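Local coordinates for protein excinuclease ABC, subunit A. (Deinococcus radiodurans, PDB 2VF7) that binds DNA, ATP and zinc as a UvrA-family ABC ATPase, probably recognising DNA damage for excision repair, at residues Leu450-Pro455 and Glu471-Val476. The protein carries 1 engineered substitution. Numbering follows the deposited sequence.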
ATOM      1  N   LEU A 450      32.557  -2.333  12.539  1.00 52.70           N
ATOM      2  CA  LEU A 450      31.937  -1.207  13.218  1.00 53.23           C
ATOM      3  C   LEU A 450      32.158   0.138  12.547  1.00 53.21           C
ATOM      4  O   LEU A 450      33.209   0.400  12.000  1.00 53.36           O
ATOM      5  CB  LEU A 450      32.313  -1.198  14.708  1.00 53.30           C
ATOM      6  CG  LEU A 450      33.389  -0.320  15.304  1.00 54.00           C
ATOM      7  CD1 LEU A 450      32.933   1.140  15.385  1.00 55.73           C
ATOM      8  CD2 LEU A 450      33.699  -0.861  16.687  1.00 53.38           C
ATOM      9  N   VAL A 451      31.130   0.976  12.580  1.00 53.78           N
ATOM     10  CA  VAL A 451      31.193   2.337  12.050  1.00 53.75           C
ATOM     11  C   VAL A 451      31.038   3.358  13.190  1.00 54.14           C
ATOM     12  O   VAL A 451      29.944   3.500  13.756  1.00 53.60           O
ATOM     13  CB  VAL A 451      30.089   2.582  11.005  1.00 53.62           C
ATOM     14  CG1 VAL A 451      30.339   3.879  10.266  1.00 52.63           C
ATOM     15  CG2 VAL A 451      29.971   1.391  10.021  1.00 53.24           C
ATOM     16  N   ASP A 452      32.130   4.057  13.518  1.00 54.39           N
ATOM     17  CA  ASP A 452      32.115   5.061  14.596  1.00 54.73           C
ATOM     18  C   ASP A 452      31.947   6.456  14.018  1.00 54.91           C
ATOM     19  O   ASP A 452      32.754   6.914  13.198  1.00 54.86           O
ATOM     20  CB  ASP A 452      33.375   4.981  15.485  1.00 54.42           C
ATOM     21  CG  ASP A 452      33.159   5.591  16.875  1.00 54.61           C
ATOM     22  OD1 ASP A 452      33.957   6.477  17.283  1.00 53.54           O
ATOM     23  OD2 ASP A 452      32.199   5.181  17.576  1.00 52.91           O
ATOM     24  N   VAL A 453      30.889   7.119  14.470  1.00 55.21           N
ATOM     25  CA  VAL A 453      30.428   8.377  13.896  1.00 55.45           C
ATOM     26  C   VAL A 453      30.727   9.592  14.813  1.00 55.89           C
ATOM     27  O   VAL A 453      30.510   9.547  16.028  1.00 55.16           O
ATOM     28  CB  VAL A 453      28.904   8.307  13.547  1.00 54.98           C
ATOM     29  CG1 VAL A 453      28.389   9.634  13.085  1.00 54.96           C
ATOM     30  CG2 VAL A 453      28.630   7.269  12.468  1.00 55.43           C
ATOM     31  N   GLY A 454      31.256  10.645  14.186  1.00 56.77           N
ATOM     32  CA  GLY A 454      31.370  11.998  14.723  1.00 57.37           C
ATOM     33  C   GLY A 454      32.333  12.095  15.868  1.00 58.45           C
ATOM     34  O   GLY A 454      32.447  11.144  16.668  1.00 59.94           O
ATOM     35  N   PRO A 455      33.045  13.232  15.985  1.00 57.82           N
ATOM     36  CA  PRO A 455      33.719  13.382  17.262  1.00 57.33           C
ATOM     37  C   PRO A 455      32.657  13.526  18.362  1.00 57.26           C
ATOM     38  O   PRO A 455      32.606  12.707  19.278  1.00 57.07           O
ATOM     39  CB  PRO A 455      34.550  14.676  17.098  1.00 57.38           C
ATOM     40  CG  PRO A 455      34.456  15.067  15.693  1.00 57.21           C
ATOM     41  CD  PRO A 455      33.270  14.370  15.082  1.00 57.94           C
ATOM     42  N   GLU A 471      38.815  -4.206  16.483  1.00 64.17           N
ATOM     43  CA  GLU A 471      40.182  -4.139  17.010  1.00 64.79           C
ATOM     44  C   GLU A 471      41.032  -2.983  16.470  1.00 64.95           C
ATOM     45  O   GLU A 471      42.009  -2.578  17.104  1.00 65.24           O
ATOM     46  CB  GLU A 471      40.909  -5.477  16.796  1.00 65.18           C
ATOM     47  CG  GLU A 471      40.433  -6.611  17.723  1.00 66.61           C
ATOM     48  CD  GLU A 471      41.029  -6.531  19.131  1.00 68.11           C
ATOM     49  OE1 GLU A 471      42.268  -6.677  19.280  1.00 67.32           O
ATOM     50  OE2 GLU A 471      40.251  -6.329  20.091  1.00 69.26           O
ATOM     51  N   GLY A 472      40.662  -2.459  15.304  1.00 65.05           N
ATOM     52  CA  GLY A 472      41.394  -1.357  14.679  1.00 65.02           C
ATOM     53  C   GLY A 472      40.983   0.022  15.171  1.00 64.89           C
ATOM     54  O   GLY A 472      41.591   1.026  14.795  1.00 65.02           O
ATOM     55  N   LEU A 473      39.946   0.072  16.001  1.00 64.56           N
ATOM     56  CA  LEU A 473      39.511   1.312  16.642  1.00 64.60           C
ATOM     57  C   LEU A 473      40.545   1.731  17.704  1.00 65.16           C
ATOM     58  O   LEU A 473      40.596   2.880  18.156  1.00 65.50           O
ATOM     59  CB  LEU A 473      38.125   1.104  17.260  1.00 64.44           C
ATOM     60  CG  LEU A 473      37.259   2.271  17.744  1.00 64.11           C
ATOM     61  CD1 LEU A 473      36.891   3.225  16.618  1.00 63.50           C
ATOM     62  CD2 LEU A 473      36.013   1.737  18.399  1.00 63.55           C
ATOM     63  N   LYS A 474      41.382   0.771  18.070  1.00 65.30           N
ATOM     64  CA  LYS A 474      42.435   0.944  19.048  1.00 65.50           C
ATOM     65  C   LYS A 474      43.516   1.909  18.535  1.00 65.69           C
ATOM     66  O   LYS A 474      44.372   2.352  19.306  1.00 65.76           O
ATOM     67  CB  LYS A 474      42.999  -0.446  19.374  1.00 65.53           C
ATOM     68  CG  LYS A 474      44.189  -0.523  20.304  1.00 65.68           C
ATOM     69  CD  LYS A 474      44.246  -1.878  21.033  1.00 66.38           C
ATOM     70  CE  LYS A 474      43.851  -3.072  20.154  1.00 65.68           C
ATOM     71  NZ  LYS A 474      43.581  -4.276  21.001  1.00 65.83           N
ATOM     72  N   HIS A 475      43.453   2.256  17.246  1.00 65.59           N
ATOM     73  CA  HIS A 475      44.433   3.154  16.632  1.00 65.47           C
ATOM     74  C   HIS A 475      43.865   4.532  16.249  1.00 65.28           C
ATOM     75  O   HIS A 475      44.532   5.320  15.579  1.00 65.10           O
ATOM     76  CB  HIS A 475      45.065   2.491  15.408  1.00 65.87           C
ATOM     77  CG  HIS A 475      45.759   1.196  15.700  1.00 66.78           C
ATOM     78  ND1 HIS A 475      45.329  -0.010  15.188  1.00 67.70           N
ATOM     79  CD2 HIS A 475      46.864   0.919  16.435  1.00 67.87           C
ATOM     80  CE1 HIS A 475      46.132  -0.975  15.601  1.00 68.19           C
ATOM     81  NE2 HIS A 475      47.071  -0.438  16.362  1.00 68.47           N
ATOM     82  N   VAL A 476      42.630   4.814  16.657  1.00 65.45           N
ATOM     83  CA  VAL A 476      42.013   6.133  16.414  1.00 65.17           C
ATOM     84  C   VAL A 476      41.597   6.796  17.746  1.00 65.32           C
ATOM     85  O   VAL A 476      40.619   6.380  18.389  1.00 65.25           O
ATOM     86  CB  VAL A 476      40.918   6.110  15.260  1.00 65.17           C
ATOM     87  CG1 VAL A 476      40.566   4.690  14.837  1.00 64.33           C
ATOM     88  CG2 VAL A 476      39.665   6.932  15.600  1.00 65.13           C
TER
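With chi1 of -167°, Leu473 sets CG anti to its backbone N and extends its fork from the 3-10 turn that runs through 471-475 toward Leu450 and Asp452, alternate residues on one face of strand 449-453. That strand belongs to the mixed sheet of an ABC-type nucleotide-binding fold, between parallel strand 38-42, which leads into the P-loop, and antiparallel strand 464-468, outermost of this sheet within the chain. The two methyls of Leu473 divide the work. CD2 meets Leu450 CD2 at 3.9 Å, the side chains crossing at about a right angle, while CD1 lies 4.1 Å from Asp452 CB, nearest to the methylene, with the carboxylate only slightly farther. About 120 Å² is buried. Leu473 also packs on Tyr466, Leu485 and Phe486, Leu450 touches Thr42 and Asp452 touches Leu465. The contact thus joins the sheet to the turn that precedes helix 480-487. Asp452, its CG likewise anti (chi1 -158°), turns its carboxylate to hydroxyls: OD2 is hydrogen-bonded to Thr42 OG1 and Thr481 OG1, OD1 to Ser479 OG. On the turn's outer side, Lys474 NZ bridges to Glu471 OE1 at 3.2 Å, from above the carboxylate, 47° out of its plane.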